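Local coordinates for protein A52 (Vaccinia virus, PDB 2VVW) that suppresses host innate immunity as a Bcl-2-like protein, associating with IRAK2 to inhibit NF-kappaB signalling and with TRAF6 to activate p38, at residues L71-I81 against W113-Y124. Sequence-based numbering, arbitrary orientation. Where two conformers were deposited one is given.
Sequences LNSEEGADNFI and WRNEKLFSRWKY
Arg121 reaches across to the turn Ser73-Gly76 and grips one carbonyl end-on: NH2 and NH1 bond to Ser73 O at 2.9 and 3.0 Å, and that oxygen lies almost in the guanidinium plane. A chain extended from CG to NE gives the arginine this reach. Ser73 O also accepts from Gly76 N, closing the type I turn, so three N-H groups converge on one oxygen just ahead of helix 76-90. Two residues earlier, Leu71 O accepts from Trp113 NE1 at 2.9 Å; the oxygen sits at the indole edge, whereas the nitrogen stands above the carbonyl plane, 55° out of it. Arg121 CD lies over one indole face, offset toward its rim.

Below this polar layer packing is tight. Ala77 CB sits 3.4 Å from the centroid of the Tyr124 ring, almost on the ring normal, a CH-pi contact with all six ring carbons nearly equidistant. Ile81 CG1 meets the same ring at its edge. Deeper, Trp113 turns an edge to the face of Phe80, an offset edge-to-face pair with planes 87° apart, and Phe80 continues inward onto Cys106 and Val109.

The solvent side is marked by the exposed Glu74 and Glu116. The Asn72 amide and Glu116 carboxylate stack nearly parallel, 11° apart, without a hydrogen bond: Asn72 ND2 and Glu116 OE1 remain 3.7 Å apart, and Asn72 OD1, buried by the contact, has no polar partner in the model. Glu74 OE2 stays 4.9 Å from Arg121 NH2, close enough perhaps for weak electrostatic attraction.

Past helix 96-115, Lys117 has positive phi in a Schellman motif, and the chain turns back into helix 123-132. Arg121 of this connection and Trp113 of helix 96-115 thus hold the type I turn and its approach to helix 76-90, within the all-helical Bcl-2-like fold shared by poxvirus proteins.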
ATOM      1  N   LEU A  71      -3.003  -7.640 -21.240  1.00 23.65           N
ATOM      2  CA  LEU A  71      -2.708  -7.212 -19.886  1.00 22.13           C
ATOM      3  C   LEU A  71      -3.453  -7.999 -18.817  1.00 21.81           C
ATOM      4  O   LEU A  71      -2.896  -8.256 -17.758  1.00 18.47           O
ATOM      5  CB  LEU A  71      -2.975  -5.704 -19.718  1.00 22.37           C
ATOM      6  CG  LEU A  71      -1.973  -4.708 -20.306  1.00 20.15           C
ATOM      7  CD1 LEU A  71      -2.447  -3.280 -20.055  1.00 21.87           C
ATOM      8  CD2 LEU A  71      -0.516  -4.917 -19.760  1.00 18.40           C
ATOM      9  N   ASN A  72      -4.701  -8.391 -19.088  1.00 22.00           N
ATOM     10  CA  ASN A  72      -5.489  -9.090 -18.085  1.00 23.71           C
ATOM     11  C   ASN A  72      -5.320 -10.603 -18.164  1.00 26.15           C
ATOM     12  O   ASN A  72      -5.975 -11.339 -17.418  1.00 26.22           O
ATOM     13  CB  ASN A  72      -6.972  -8.715 -18.207  1.00 24.09           C
ATOM     14  CG  ASN A  72      -7.276  -7.316 -17.679  1.00 23.99           C
ATOM     15  OD1 ASN A  72      -6.544  -6.776 -16.858  1.00 29.19           O
ATOM     16  ND2 ASN A  72      -8.395  -6.731 -18.146  1.00 22.70           N
ATOM     17  N   SER A  73      -4.424 -11.075 -19.036  1.00 25.41           N
ATOM     18  CA  SER A  73      -4.145 -12.508 -19.124  1.00 28.11           C
ATOM     19  C   SER A  73      -3.218 -12.953 -18.013  1.00 28.10           C
ATOM     20  O   SER A  73      -2.620 -12.128 -17.325  1.00 26.56           O
ATOM     21  CB  SER A  73      -3.504 -12.857 -20.471  1.00 28.44           C
ATOM     22  OG  SER A  73      -2.192 -12.355 -20.538  1.00 26.33           O
ATOM     23  N   GLU A  74      -3.065 -14.267 -17.871  1.00 28.53           N
ATOM     24  CA  GLU A  74      -2.164 -14.831 -16.891  1.00 29.81           C
ATOM     25  C   GLU A  74      -0.752 -14.265 -17.062  1.00 27.81           C
ATOM     26  O   GLU A  74      -0.027 -14.103 -16.091  1.00 25.18           O
ATOM     27  CB  GLU A  74      -2.126 -16.362 -17.019  1.00 33.24           C
ATOM     28  CG  GLU A  74      -1.488 -17.064 -15.838  1.00 41.93           C
ATOM     29  CD  GLU A  74      -2.314 -16.936 -14.554  1.00 50.84           C
ATOM     30  OE1 GLU A  74      -3.523 -17.287 -14.575  1.00 56.93           O
ATOM     31  OE2 GLU A  74      -1.748 -16.485 -13.523  1.00 56.21           O
ATOM     32  N   GLU A  75      -0.375 -13.973 -18.306  1.00 27.17           N
ATOM     33  CA  GLU A  75       0.978 -13.540 -18.635  1.00 26.97           C
ATOM     34  C   GLU A  75       1.115 -12.008 -18.683  1.00 25.03           C
ATOM     35  O   GLU A  75       2.201 -11.500 -18.938  1.00 24.62           O
ATOM     36  CB  GLU A  75       1.382 -14.108 -20.008  1.00 27.68           C
ATOM     37  CG  GLU A  75       1.375 -15.624 -20.116  1.00 30.82           C
ATOM     38  CD  GLU A  75      -0.011 -16.258 -20.330  1.00 36.13           C
ATOM     39  OE1 GLU A  75      -1.021 -15.556 -20.598  1.00 34.28           O
ATOM     40  OE2 GLU A  75      -0.081 -17.503 -20.219  1.00 41.53           O
ATOM     41  N   GLY A  76       0.037 -11.286 -18.406  1.00 24.68           N
ATOM     42  CA  GLY A  76      -0.032  -9.843 -18.643  1.00 23.51           C
ATOM     43  C   GLY A  76       1.025  -8.992 -17.967  1.00 22.35           C
ATOM     44  O   GLY A  76       1.530  -8.035 -18.565  1.00 21.77           O
ATOM     45  N   ALA A  77       1.345  -9.311 -16.715  1.00 22.80           N
ATOM     46  CA  ALA A  77       2.356  -8.563 -15.970  1.00 23.23           C
ATOM     47  C   ALA A  77       3.730  -8.779 -16.584  1.00 21.98           C
ATOM     48  O   ALA A  77       4.484  -7.838 -16.781  1.00 23.64           O
ATOM     49  CB  ALA A  77       2.342  -8.951 -14.475  1.00 22.87           C
ATOM     50  N   ASP A  78       4.057 -10.020 -16.898  1.00 23.22           N
ATOM     51  CA  ASP A  78       5.319 -10.327 -17.570  1.00 22.74           C
ATOM     52  C   ASP A  78       5.427  -9.710 -18.970  1.00 21.59           C
ATOM     53  O   ASP A  78       6.513  -9.276 -19.381  1.00 21.38           O
ATOM     54  CB  ASP A  78       5.497 -11.837 -17.659  1.00 26.07           C
ATOM     55  CG  ASP A  78       5.787 -12.470 -16.313  1.00 29.07           C
ATOM     56  OD1 ASP A  78       6.404 -11.806 -15.449  1.00 31.48           O
ATOM     57  OD2 ASP A  78       5.387 -13.636 -16.127  1.00 31.44           O
ATOM     58  N   ASN A  79       4.317  -9.709 -19.709  1.00 20.35           N
ATOM     59  CA  ASN A  79       4.230  -9.006 -21.012  1.00 21.70           C
ATOM     60  C   ASN A  79       4.482  -7.492 -20.872  1.00 20.98           C
ATOM     61  O   ASN A  79       5.148  -6.871 -21.705  1.00 18.72           O
ATOM     62  CB  ASN A  79       2.849  -9.232 -21.658  1.00 21.76           C
ATOM     63  CG  ASN A  79       2.619 -10.671 -22.081  1.00 25.67           C
ATOM     64  OD1 ASN A  79       3.541 -11.491 -22.084  1.00 23.30           O
ATOM     65  ND2 ASN A  79       1.376 -10.985 -22.444  1.00 23.17           N
ATOM     66  N   PHE A  80       3.935  -6.895 -19.812  1.00 19.56           N
ATOM     67  CA  PHE A  80       4.192  -5.494 -19.518  1.00 18.97           C
ATOM     68  C   PHE A  80       5.680  -5.220 -19.267  1.00 18.93           C
ATOM     69  O   PHE A  80       6.238  -4.274 -19.805  1.00 18.57           O
ATOM     70  CB  PHE A  80       3.384  -5.065 -18.309  1.00 21.29           C
ATOM     71  CG  PHE A  80       3.664  -3.657 -17.856  1.00 23.84           C
ATOM     72  CD1 PHE A  80       3.357  -2.586 -18.663  1.00 26.34           C
ATOM     73  CD2 PHE A  80       4.233  -3.415 -16.614  1.00 27.72           C
ATOM     74  CE1 PHE A  80       3.608  -1.280 -18.234  1.00 29.90           C
ATOM     75  CE2 PHE A  80       4.488  -2.122 -16.192  1.00 27.67           C
ATOM     76  CZ  PHE A  80       4.166  -1.064 -16.997  1.00 23.50           C
ATOM     77  N   ILE A  81       6.310  -6.052 -18.444  1.00 17.84           N
ATOM     78  CA  ILE A  81       7.742  -5.886 -18.141  1.00 18.23           C
ATOM     79  C   ILE A  81       8.577  -6.058 -19.429  1.00 18.94           C
ATOM     80  O   ILE A  81       9.532  -5.289 -19.676  1.00 20.70           O
ATOM     81  CB  ILE A  81       8.190  -6.859 -17.021  1.00 19.59           C
ATOM     82  CG1 ILE A  81       7.521  -6.504 -15.669  1.00 19.35           C
ATOM     83  CG2 ILE A  81       9.718  -6.890 -16.853  1.00 18.15           C
ATOM     84  CD1 ILE A  81       7.921  -5.119 -15.086  1.00 18.12           C
ATOM     85  N   TRP A 113      -5.626  -3.279 -14.561  1.00 19.44           N
ATOM     86  CA  TRP A 113      -5.556  -4.342 -13.568  1.00 20.28           C
ATOM     87  C   TRP A 113      -6.504  -4.157 -12.388  1.00 21.38           C
ATOM     88  O   TRP A 113      -7.143  -5.131 -11.944  1.00 22.17           O
ATOM     89  CB  TRP A 113      -4.122  -4.504 -13.098  1.00 20.25           C
ATOM     90  CG  TRP A 113      -3.194  -5.027 -14.142  1.00 20.09           C
ATOM     91  CD1 TRP A 113      -3.497  -5.846 -15.204  1.00 18.74           C
ATOM     92  CD2 TRP A 113      -1.780  -4.798 -14.209  1.00 17.95           C
ATOM     93  NE1 TRP A 113      -2.348  -6.145 -15.909  1.00 21.71           N
ATOM     94  CE2 TRP A 113      -1.289  -5.503 -15.333  1.00 17.12           C
ATOM     95  CE3 TRP A 113      -0.881  -4.046 -13.441  1.00 20.05           C
ATOM     96  CZ2 TRP A 113       0.062  -5.484 -15.698  1.00 18.87           C
ATOM     97  CZ3 TRP A 113       0.463  -4.054 -13.795  1.00 18.88           C
ATOM     98  CH2 TRP A 113       0.911  -4.763 -14.924  1.00 20.32           C
ATOM     99  N   ARG A 114      -6.646  -2.923 -11.907  1.00 20.75           N
ATOM    100  CA  ARG A 114      -7.594  -2.650 -10.836  1.00 21.37           C
ATOM    101  C   ARG A 114      -8.979  -3.047 -11.281  1.00 22.81           C
ATOM    102  O   ARG A 114      -9.717  -3.738 -10.552  1.00 26.30           O
ATOM    103  CB  ARG A 114      -7.562  -1.170 -10.464  0.70 20.51           C
ATOM    104  CG  ARG A 114      -8.354  -0.821  -9.204  0.70 25.49           C
ATOM    105  CD  ARG A 114      -8.427   0.696  -9.012  0.70 24.97           C
ATOM    106  NE  ARG A 114      -9.100   1.329 -10.143  0.70 26.71           N
ATOM    107  CZ  ARG A 114      -8.531   2.105 -11.071  0.70 25.23           C
ATOM    108  NH1 ARG A 114      -7.231   2.435 -11.032  0.70 20.06           N
ATOM    109  NH2 ARG A 114      -9.299   2.583 -12.044  0.70 24.44           N
ATOM    110  N   ASN A 115      -9.345  -2.610 -12.475  1.00 24.68           N
ATOM    111  CA  ASN A 115     -10.686  -2.868 -13.014  1.00 26.05           C
ATOM    112  C   ASN A 115     -10.987  -4.353 -13.184  1.00 26.00           C
ATOM    113  O   ASN A 115     -12.129  -4.773 -13.066  1.00 25.52           O
ATOM    114  CB  ASN A 115     -10.883  -2.121 -14.340  1.00 29.26           C
ATOM    115  CG  ASN A 115     -10.884  -0.609 -14.160  1.00 33.77           C
ATOM    116  OD1 ASN A 115     -11.077  -0.095 -13.050  1.00 39.32           O
ATOM    117  ND2 ASN A 115     -10.635   0.112 -15.248  1.00 36.37           N
ATOM    118  N   GLU A 116      -9.947  -5.144 -13.431  1.00 23.76           N
ATOM    119  CA  GLU A 116     -10.052  -6.591 -13.551  1.00 25.18           C
ATOM    120  C   GLU A 116      -9.889  -7.309 -12.191  1.00 25.73           C
ATOM    121  O   GLU A 116     -10.002  -8.544 -12.106  1.00 24.64           O
ATOM    122  CB  GLU A 116      -8.995  -7.072 -14.549  1.00 24.92           C
ATOM    123  CG  GLU A 116      -9.015  -8.550 -14.912  1.00 28.40           C
ATOM    124  CD  GLU A 116     -10.214  -8.971 -15.735  1.00 35.27           C
ATOM    125  OE1 GLU A 116     -11.108  -8.143 -16.022  1.00 34.71           O
ATOM    126  OE2 GLU A 116     -10.260 -10.165 -16.088  1.00 40.30           O
ATOM    127  N   LYS A 117      -9.642  -6.518 -11.145  1.00 24.72           N
ATOM    128  CA  LYS A 117      -9.458  -6.985  -9.766  1.00 26.28           C
ATOM    129  C   LYS A 117      -8.214  -7.852  -9.617  1.00 24.57           C
ATOM    130  O   LYS A 117      -8.143  -8.724  -8.751  1.00 25.23           O
ATOM    131  CB  LYS A 117     -10.726  -7.675  -9.236  1.00 27.82           C
ATOM    132  CG  LYS A 117     -11.911  -6.748  -9.233  1.00 32.83           C
ATOM    133  CD  LYS A 117     -13.163  -7.454  -8.806  1.00 36.07           C
ATOM    134  CE  LYS A 117     -14.311  -6.473  -8.622  1.00 44.05           C
ATOM    135  NZ  LYS A 117     -15.594  -7.173  -8.285  1.00 47.61           N
ATOM    136  N   LEU A 118      -7.221  -7.576 -10.451  1.00 22.21           N
ATOM    137  CA  LEU A 118      -5.906  -8.200 -10.326  1.00 21.66           C
ATOM    138  C   LEU A 118      -5.076  -7.301  -9.428  1.00 22.67           C
ATOM    139  O   LEU A 118      -4.081  -6.717  -9.851  1.00 22.84           O
ATOM    140  CB  LEU A 118      -5.269  -8.379 -11.705  1.00 21.38           C
ATOM    141  CG  LEU A 118      -6.014  -9.358 -12.613  1.00 19.96           C
ATOM    142  CD1 LEU A 118      -5.566  -9.302 -14.073  1.00 19.97           C
ATOM    143  CD2 LEU A 118      -5.968 -10.797 -12.065  1.00 24.54           C
ATOM    144  N   PHE A 119      -5.472  -7.233  -8.157  1.00 24.15           N
ATOM    145  CA  PHE A 119      -5.072  -6.128  -7.304  1.00 24.92           C
ATOM    146  C   PHE A 119      -3.571  -6.115  -6.995  1.00 25.84           C
ATOM    147  O   PHE A 119      -2.975  -5.037  -6.953  1.00 30.66           O
ATOM    148  CB  PHE A 119      -5.928  -6.092  -6.020  1.00 25.56           C
ATOM    149  CG  PHE A 119      -7.348  -5.607  -6.241  1.00 23.70           C
ATOM    150  CD1 PHE A 119      -7.582  -4.322  -6.704  1.00 22.96           C
ATOM    151  CD2 PHE A 119      -8.442  -6.422  -5.959  1.00 24.22           C
ATOM    152  CE1 PHE A 119      -8.888  -3.860  -6.902  1.00 27.27           C
ATOM    153  CE2 PHE A 119      -9.744  -5.967  -6.156  1.00 24.97           C
ATOM    154  CZ  PHE A 119      -9.960  -4.682  -6.623  1.00 24.99           C
ATOM    155  N   SER A 120      -2.948  -7.282  -6.855  1.00 25.54           N
ATOM    156  CA  SER A 120      -1.504  -7.380  -6.534  1.00 24.52           C
ATOM    157  C   SER A 120      -0.524  -7.011  -7.667  1.00 23.59           C
ATOM    158  O   SER A 120       0.704  -6.901  -7.450  1.00 20.69           O
ATOM    159  CB  SER A 120      -1.186  -8.809  -6.078  1.00 25.63           C
ATOM    160  OG  SER A 120      -1.403  -9.728  -7.129  1.00 27.60           O
ATOM    161  N   ARG A 121      -1.044  -6.839  -8.873  1.00 22.25           N
ATOM    162  CA  ARG A 121      -0.197  -6.535 -10.040  1.00 23.55           C
ATOM    163  C   ARG A 121       0.425  -5.146 -10.023  1.00 24.22           C
ATOM    164  O   ARG A 121       1.470  -4.928 -10.682  1.00 24.42           O
ATOM    165  CB  ARG A 121      -0.979  -6.723 -11.345  1.00 23.85           C
ATOM    166  CG  ARG A 121      -1.266  -8.158 -11.639  1.00 23.90           C
ATOM    167  CD  ARG A 121      -1.553  -8.413 -13.115  1.00 22.66           C
ATOM    168  NE  ARG A 121      -1.674  -9.841 -13.334  1.00 21.46           N
ATOM    169  CZ  ARG A 121      -1.990 -10.419 -14.492  1.00 24.21           C
ATOM    170  NH1 ARG A 121      -2.193  -9.695 -15.581  1.00 24.45           N
ATOM    171  NH2 ARG A 121      -2.079 -11.738 -14.549  1.00 26.22           N
ATOM    172  N   TRP A 122      -0.166  -4.231  -9.244  1.00 22.42           N
ATOM    173  CA  TRP A 122       0.383  -2.889  -9.064  1.00 22.11           C
ATOM    174  C   TRP A 122       1.857  -2.962  -8.702  1.00 22.06           C
ATOM    175  O   TRP A 122       2.623  -2.095  -9.071  1.00 24.55           O
ATOM    176  CB  TRP A 122      -0.406  -2.086  -8.008  1.00 23.26           C
ATOM    177  CG  TRP A 122      -0.159  -2.475  -6.581  1.00 20.82           C
ATOM    178  CD1 TRP A 122      -0.808  -3.450  -5.869  1.00 23.88           C
ATOM    179  CD2 TRP A 122       0.783  -1.892  -5.684  1.00 18.81           C
ATOM    180  NE1 TRP A 122      -0.324  -3.514  -4.591  1.00 22.37           N
ATOM    181  CE2 TRP A 122       0.654  -2.571  -4.443  1.00 23.39           C
ATOM    182  CE3 TRP A 122       1.738  -0.880  -5.803  1.00 17.09           C
ATOM    183  CZ2 TRP A 122       1.455  -2.275  -3.340  1.00 23.08           C
ATOM    184  CZ3 TRP A 122       2.536  -0.588  -4.701  1.00 22.31           C
ATOM    185  CH2 TRP A 122       2.380  -1.286  -3.483  1.00 21.70           C
ATOM    186  N   LYS A 123       2.258  -4.011  -7.995  1.00 20.85           N
ATOM    187  CA  LYS A 123       3.685  -4.191  -7.643  1.00 19.68           C
ATOM    188  C   LYS A 123       4.603  -4.201  -8.868  1.00 20.35           C
ATOM    189  O   LYS A 123       5.796  -3.851  -8.775  1.00 19.78           O
ATOM    190  CB  LYS A 123       3.865  -5.482  -6.875  1.00 21.27           C
ATOM    191  CG  LYS A 123       3.158  -5.546  -5.514  1.00 20.45           C
ATOM    192  CD  LYS A 123       3.804  -4.663  -4.477  1.00 19.71           C
ATOM    193  CE  LYS A 123       3.387  -5.081  -3.053  1.00 22.27           C
ATOM    194  NZ  LYS A 123       3.671  -6.519  -2.714  1.00 19.45           N
ATOM    195  N   TYR A 124       4.078  -4.633 -10.011  1.00 19.53           N
ATOM    196  CA  TYR A 124       4.879  -4.663 -11.245  1.00 21.81           C
ATOM    197  C   TYR A 124       5.220  -3.256 -11.760  1.00 21.41           C
ATOM    198  O   TYR A 124       6.214  -3.086 -12.457  1.00 21.51           O
ATOM    199  CB  TYR A 124       4.176  -5.478 -12.341  1.00 22.45           C
ATOM    200  CG  TYR A 124       4.310  -6.952 -12.123  1.00 23.48           C
ATOM    201  CD1 TYR A 124       5.354  -7.657 -12.703  1.00 25.73           C
ATOM    202  CD2 TYR A 124       3.420  -7.644 -11.294  1.00 24.50           C
ATOM    203  CE1 TYR A 124       5.500  -9.017 -12.501  1.00 28.28           C
ATOM    204  CE2 TYR A 124       3.564  -9.009 -11.077  1.00 29.42           C
ATOM    205  CZ  TYR A 124       4.603  -9.690 -11.687  1.00 29.16           C
ATOM    206  OH  TYR A 124       4.765 -11.042 -11.482  1.00 30.34           O
TER